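Local coordinates for hypothetical protein PH1313 (Pyrococcus horikoshii, PDB 1VBK) that probably binds RNA and ATP, carrying a ThiI ferredoxin-like domain, a THUMP domain and a ThiI-type nucleotide-binding domain, though its exact function is unknown, at residues A62-L65 with V66-F69; T90-L93 with M94-K98. All coordinates share one frame; numbering follows the deposited sequence.

Contacts 1 and 2 are both local, made between side chains and backbone a few residues apart, and they come in series. Contact 1 (62-69) takes in the last part of helix 58-65 and the loop that leads to strand 71-81, in the ThiI ferredoxin-like domain; contact 2 (90-98) lies in mid-helix 84-102 of the THUMP domain. Their centres are 24 Å apart and the nearest atoms about 12 Å, so they do not touch. What joins them is strand 71-81, which takes side chains from 62-69 at I74 and P76 and from 90-98 at M78 and V80. Contact 1 lies about 5 Å from the centre of the chain, contact 2 about 27 Å, measured between centres.

Contact 1 of 2, residues A62-L65 with V66-F69; sequences ANVL and VRVF
From L65 to V68 the chain folds into a type I beta turn, in which V68 N donates to L65 O at 3.0 Å, while R67 N reaches back to V64 O, also at 3.0 Å. The helical bonding is slackening: V66 N still points to A62 O, but that bond is weak, with an N-H...O angle of 129°, and the two that follow span three residues instead of four. The R67 side chain passes obliquely across V64. Its chain bends at chi3 (-58°), which brings the guanidinium back over the last turn with one face over V64 O, 4.1 Å from the plane, and with NH1 4.1 Å from V64 CG1. These residues join the last part of helix 58-65 in the ferredoxin-like domain to the loop that leads to strand 71-81. R67 suits this place because its long arm can cover the last turn and still bond outward: NE goes to R229 O and NH1 to Y232 OH, tying this turn to a distant part of the chain. V66 sets its CG2 beside its own backbone N and opposite the carbonyl carbon, a placement that presses this methyl against A62 O at 3.2 Å. L65 and V68 point the same way, lying side by side with L65 CD2 3.9 Å from V68 CG2; both are buried, L65 on I30 and V68 on L26 and A33 of helix 19-36, so branched apolar chains fit there. N63, less buried, carries a polar amide whose OD1 accepts from K59 NZ, one turn earlier.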
ATOM      1  N   ALA A  62      -7.229 -16.850  26.775  1.00 21.47           N
ATOM      2  CA  ALA A  62      -8.450 -16.093  26.523  1.00 22.65           C
ATOM      3  C   ALA A  62      -8.323 -14.628  26.938  1.00 24.69           C
ATOM      4  O   ALA A  62      -8.774 -13.731  26.222  1.00 23.26           O
ATOM      5  CB  ALA A  62      -9.626 -16.750  27.245  1.00 22.56           C
ATOM      6  N   ASN A  63      -7.704 -14.382  28.088  1.00 25.21           N
ATOM      7  CA  ASN A  63      -7.542 -13.018  28.575  1.00 27.08           C
ATOM      8  C   ASN A  63      -6.632 -12.172  27.692  1.00 25.81           C
ATOM      9  O   ASN A  63      -6.791 -10.957  27.627  1.00 25.68           O
ATOM     10  CB  ASN A  63      -7.029 -13.027  30.017  1.00 30.13           C
ATOM     11  CG  ASN A  63      -8.118 -13.374  31.016  1.00 32.70           C
ATOM     12  OD1 ASN A  63      -7.852 -13.554  32.206  1.00 36.88           O
ATOM     13  ND2 ASN A  63      -9.358 -13.460  30.538  1.00 31.94           N
ATOM     14  N   VAL A  64      -5.678 -12.810  27.021  1.00 23.70           N
ATOM     15  CA  VAL A  64      -4.777 -12.096  26.119  1.00 22.28           C
ATOM     16  C   VAL A  64      -5.511 -11.829  24.804  1.00 20.92           C
ATOM     17  O   VAL A  64      -5.487 -10.719  24.277  1.00 19.97           O
ATOM     18  CB  VAL A  64      -3.517 -12.935  25.789  1.00 23.97           C
ATOM     19  CG1 VAL A  64      -2.766 -12.318  24.615  1.00 23.42           C
ATOM     20  CG2 VAL A  64      -2.611 -13.026  27.015  1.00 24.23           C
ATOM     21  N   LEU A  65      -6.175 -12.860  24.288  1.00 19.80           N
ATOM     22  CA  LEU A  65      -6.886 -12.759  23.022  1.00 20.47           C
ATOM     23  C   LEU A  65      -7.991 -11.709  22.989  1.00 20.10           C
ATOM     24  O   LEU A  65      -8.433 -11.306  21.913  1.00 19.26           O
ATOM     25  CB  LEU A  65      -7.429 -14.136  22.618  1.00 17.96           C
ATOM     26  CG  LEU A  65      -6.302 -15.155  22.394  1.00 20.48           C
ATOM     27  CD1 LEU A  65      -6.858 -16.422  21.769  1.00 21.47           C
ATOM     28  CD2 LEU A  65      -5.228 -14.551  21.486  1.00 20.29           C
ATOM     29  N   VAL A  66      -8.442 -11.269  24.156  1.00 20.29           N
ATOM     30  CA  VAL A  66      -9.464 -10.229  24.206  1.00 21.19           C
ATOM     31  C   VAL A  66      -8.929  -8.977  23.506  1.00 20.24           C
ATOM     32  O   VAL A  66      -9.696  -8.179  22.968  1.00 21.26           O
ATOM     33  CB  VAL A  66      -9.824  -9.847  25.672  1.00 21.92           C
ATOM     34  CG1 VAL A  66     -10.737  -8.629  25.686  1.00 25.46           C
ATOM     35  CG2 VAL A  66     -10.514 -11.010  26.360  1.00 23.71           C
ATOM     36  N   ARG A  67      -7.609  -8.812  23.505  1.00 20.28           N
ATOM     37  CA  ARG A  67      -6.997  -7.632  22.890  1.00 20.95           C
ATOM     38  C   ARG A  67      -6.651  -7.766  21.410  1.00 20.06           C
ATOM     39  O   ARG A  67      -5.994  -6.888  20.840  1.00 21.44           O
ATOM     40  CB  ARG A  67      -5.742  -7.226  23.669  1.00 20.08           C
ATOM     41  CG  ARG A  67      -6.018  -6.841  25.125  1.00 23.09           C
ATOM     42  CD  ARG A  67      -4.816  -6.140  25.746  1.00 20.48           C
ATOM     43  NE  ARG A  67      -3.608  -6.962  25.701  1.00 23.56           N
ATOM     44  CZ  ARG A  67      -3.349  -7.967  26.532  1.00 24.66           C
ATOM     45  NH1 ARG A  67      -2.224  -8.658  26.407  1.00 25.81           N
ATOM     46  NH2 ARG A  67      -4.202  -8.270  27.500  1.00 27.22           N
ATOM     47  N   VAL A  68      -7.099  -8.851  20.789  1.00 17.86           N
ATOM     48  CA  VAL A  68      -6.837  -9.097  19.372  1.00 17.37           C
ATOM     49  C   VAL A  68      -8.047  -8.708  18.519  1.00 18.78           C
ATOM     50  O   VAL A  68      -9.100  -9.346  18.586  1.00 18.14           O
ATOM     51  CB  VAL A  68      -6.497 -10.585  19.136  1.00 15.79           C
ATOM     52  CG1 VAL A  68      -6.308 -10.866  17.643  1.00 17.53           C
ATOM     53  CG2 VAL A  68      -5.228 -10.940  19.907  1.00 17.92           C
ATOM     54  N   PHE A  69      -7.893  -7.660  17.711  1.00 17.30           N
ATOM     55  CA  PHE A  69      -8.993  -7.198  16.871  1.00 17.62           C
ATOM     56  C   PHE A  69      -9.443  -8.235  15.849  1.00 17.39           C
ATOM     57  O   PHE A  69      -8.643  -9.025  15.351  1.00 16.98           O
ATOM     58  CB  PHE A  69      -8.603  -5.896  16.165  1.00 18.40           C
ATOM     59  CG  PHE A  69      -8.305  -4.763  17.107  1.00 18.48           C
ATOM     60  CD1 PHE A  69      -9.244  -4.366  18.055  1.00 19.52           C
ATOM     61  CD2 PHE A  69      -7.084  -4.092  17.048  1.00 19.78           C
ATOM     62  CE1 PHE A  69      -8.975  -3.318  18.937  1.00 20.85           C
ATOM     63  CE2 PHE A  69      -6.802  -3.038  17.928  1.00 18.72           C
ATOM     64  CZ  PHE A  69      -7.750  -2.652  18.874  1.00 19.27           C
TER

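Contact 2 of 2, residues T90-L93 with M94-K98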
ATOM      1  N   THR A  90     -19.539 -33.962  30.871  1.00 19.13           N
ATOM      2  CA  THR A  90     -18.674 -32.785  30.858  1.00 18.67           C
ATOM      3  C   THR A  90     -19.509 -31.536  31.121  1.00 17.24           C
ATOM      4  O   THR A  90     -19.076 -30.626  31.821  1.00 16.34           O
ATOM      5  CB  THR A  90     -17.939 -32.619  29.516  1.00 20.80           C
ATOM      6  OG1 THR A  90     -17.212 -33.815  29.218  1.00 23.21           O
ATOM      7  CG2 THR A  90     -16.949 -31.451  29.599  1.00 20.16           C
ATOM      8  N   ALA A  91     -20.710 -31.494  30.553  1.00 15.93           N
ATOM      9  CA  ALA A  91     -21.596 -30.354  30.755  1.00 15.63           C
ATOM     10  C   ALA A  91     -21.932 -30.203  32.245  1.00 16.22           C
ATOM     11  O   ALA A  91     -21.915 -29.092  32.776  1.00 15.15           O
ATOM     12  CB  ALA A  91     -22.868 -30.531  29.943  1.00 14.48           C
ATOM     13  N   LEU A  92     -22.228 -31.316  32.915  1.00 15.42           N
ATOM     14  CA  LEU A  92     -22.556 -31.280  34.342  1.00 16.60           C
ATOM     15  C   LEU A  92     -21.336 -30.868  35.169  1.00 15.94           C
ATOM     16  O   LEU A  92     -21.448 -30.092  36.119  1.00 13.61           O
ATOM     17  CB  LEU A  92     -23.075 -32.647  34.809  1.00 15.92           C
ATOM     18  CG  LEU A  92     -23.494 -32.798  36.277  1.00 16.30           C
ATOM     19  CD1 LEU A  92     -24.543 -31.754  36.637  1.00 17.83           C
ATOM     20  CD2 LEU A  92     -24.047 -34.203  36.501  1.00 16.45           C
ATOM     21  N   LEU A  93     -20.171 -31.377  34.793  1.00 16.21           N
ATOM     22  CA  LEU A  93     -18.933 -31.047  35.492  1.00 18.28           C
ATOM     23  C   LEU A  93     -18.667 -29.543  35.440  1.00 17.51           C
ATOM     24  O   LEU A  93     -18.342 -28.909  36.453  1.00 17.52           O
ATOM     25  CB  LEU A  93     -17.762 -31.793  34.851  1.00 22.57           C
ATOM     26  CG  LEU A  93     -16.379 -31.565  35.465  1.00 27.34           C
ATOM     27  CD1 LEU A  93     -16.315 -32.236  36.831  1.00 30.06           C
ATOM     28  CD2 LEU A  93     -15.305 -32.145  34.546  1.00 31.65           C
ATOM     29  N   MET A  94     -18.805 -28.967  34.254  1.00 15.76           N
ATOM     30  CA  MET A  94     -18.576 -27.542  34.091  1.00 18.10           C
ATOM     31  C   MET A  94     -19.678 -26.705  34.728  1.00 15.91           C
ATOM     32  O   MET A  94     -19.429 -25.606  35.214  1.00 12.89           O
ATOM     33  CB  MET A  94     -18.427 -27.213  32.611  1.00 18.58           C
ATOM     34  CG  MET A  94     -17.215 -27.911  32.020  1.00 25.33           C
ATOM     35  SD  MET A  94     -16.719 -27.266  30.452  1.00 30.47           S
ATOM     36  CE  MET A  94     -15.996 -25.667  30.991  1.00 24.61           C
ATOM     37  N   PHE A  95     -20.896 -27.231  34.724  1.00 16.31           N
ATOM     38  CA  PHE A  95     -22.019 -26.525  35.326  1.00 15.94           C
ATOM     39  C   PHE A  95     -21.768 -26.403  36.820  1.00 16.16           C
ATOM     40  O   PHE A  95     -21.962 -25.339  37.409  1.00 15.48           O
ATOM     41  CB  PHE A  95     -23.324 -27.290  35.078  1.00 14.91           C
ATOM     42  CG  PHE A  95     -24.522 -26.695  35.774  1.00 15.73           C
ATOM     43  CD1 PHE A  95     -24.773 -26.966  37.120  1.00 17.04           C
ATOM     44  CD2 PHE A  95     -25.390 -25.853  35.089  1.00 15.76           C
ATOM     45  CE1 PHE A  95     -25.877 -26.405  37.773  1.00 15.85           C
ATOM     46  CE2 PHE A  95     -26.494 -25.288  35.727  1.00 15.03           C
ATOM     47  CZ  PHE A  95     -26.738 -25.566  37.076  1.00 14.15           C
ATOM     48  N   ARG A  96     -21.330 -27.501  37.432  1.00 16.33           N
ATOM     49  CA  ARG A  96     -21.065 -27.506  38.864  1.00 17.00           C
ATOM     50  C   ARG A  96     -19.943 -26.551  39.237  1.00 18.32           C
ATOM     51  O   ARG A  96     -20.028 -25.850  40.247  1.00 16.66           O
ATOM     52  CB  ARG A  96     -20.771 -28.935  39.332  1.00 15.30           C
ATOM     53  CG  ARG A  96     -22.049 -29.756  39.430  1.00 14.78           C
ATOM     54  CD  ARG A  96     -21.822 -31.244  39.600  1.00 17.66           C
ATOM     55  NE  ARG A  96     -23.071 -31.907  39.977  1.00 19.17           N
ATOM     56  CZ  ARG A  96     -23.240 -33.224  40.048  1.00 18.05           C
ATOM     57  NH1 ARG A  96     -22.238 -34.041  39.762  1.00 18.39           N
ATOM     58  NH2 ARG A  96     -24.413 -33.719  40.422  1.00 18.33           N
ATOM     59  N   LYS A  97     -18.907 -26.492  38.409  1.00 19.22           N
ATOM     60  CA  LYS A  97     -17.800 -25.589  38.684  1.00 20.76           C
ATOM     61  C   LYS A  97     -18.304 -24.150  38.672  1.00 20.67           C
ATOM     62  O   LYS A  97     -17.990 -23.364  39.562  1.00 18.59           O
ATOM     63  CB  LYS A  97     -16.690 -25.756  37.644  1.00 22.37           C
ATOM     64  CG  LYS A  97     -15.572 -24.739  37.806  1.00 29.23           C
ATOM     65  CD  LYS A  97     -14.364 -25.062  36.937  1.00 34.51           C
ATOM     66  CE  LYS A  97     -13.326 -23.954  37.031  1.00 37.61           C
ATOM     67  NZ  LYS A  97     -12.986 -23.646  38.454  1.00 38.34           N
ATOM     68  N   LYS A  98     -19.097 -23.811  37.660  1.00 19.24           N
ATOM     69  CA  LYS A  98     -19.634 -22.465  37.550  1.00 18.96           C
ATOM     70  C   LYS A  98     -20.638 -22.178  38.665  1.00 19.59           C
ATOM     71  O   LYS A  98     -20.635 -21.090  39.245  1.00 18.78           O
ATOM     72  CB  LYS A  98     -20.300 -22.280  36.188  1.00 19.90           C
ATOM     73  CG  LYS A  98     -20.923 -20.904  35.967  1.00 20.21           C
ATOM     74  CD  LYS A  98     -19.884 -19.801  35.857  1.00 21.14           C
ATOM     75  CE  LYS A  98     -20.554 -18.490  35.469  1.00 23.67           C
ATOM     76  NZ  LYS A  98     -19.577 -17.387  35.280  1.00 28.47           N
TER
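Helix 84-102 of the THUMP domain supplies this contact, two successive turns in which L92 and R96 meet as an i, i+4 pair. Alpha-helical bonding is unbroken from M94 N to K97 N: M94 N donates to T90 O, F95 N to A91 O, K97 N to L93 O, and, in the main pair, R96 N to L92 O at 2.9 Å. R96 runs extended from CG to NE and crosses L92 at a slant. L92 CD2 sits over one face of the guanidinium, toward the rim and 3.6 Å above the plane, while CD1 approaches NE at 3.7 Å. The leucine can offer both methyls because its CG stands opposite the backbone N (chi1 -179°), carrying the fork toward the next turn. A91 and F95 face helix 124-138 and strand 150-157: A91 is small enough to pack on V131 and I152, and F95, also on I152, meets F109 edge-to-face. T90 and M94 instead pack on M78 of strand 71-81. M94 CG, set beside its backbone N (chi1 -63°), comes to 3.3 Å from T90 O, and the flexible thioether chain reaches M1 and T165. T90 turns its hydroxyl back to K86 O, so a buried polar group is satisfied within the helix. R96 stays at the surface, yet NE forms a salt bridge to E139 and NH2 bonds N138 O; together with L92 at its face, this grip probably limits rotation of the guanidinium, while E139 partly balances its charge.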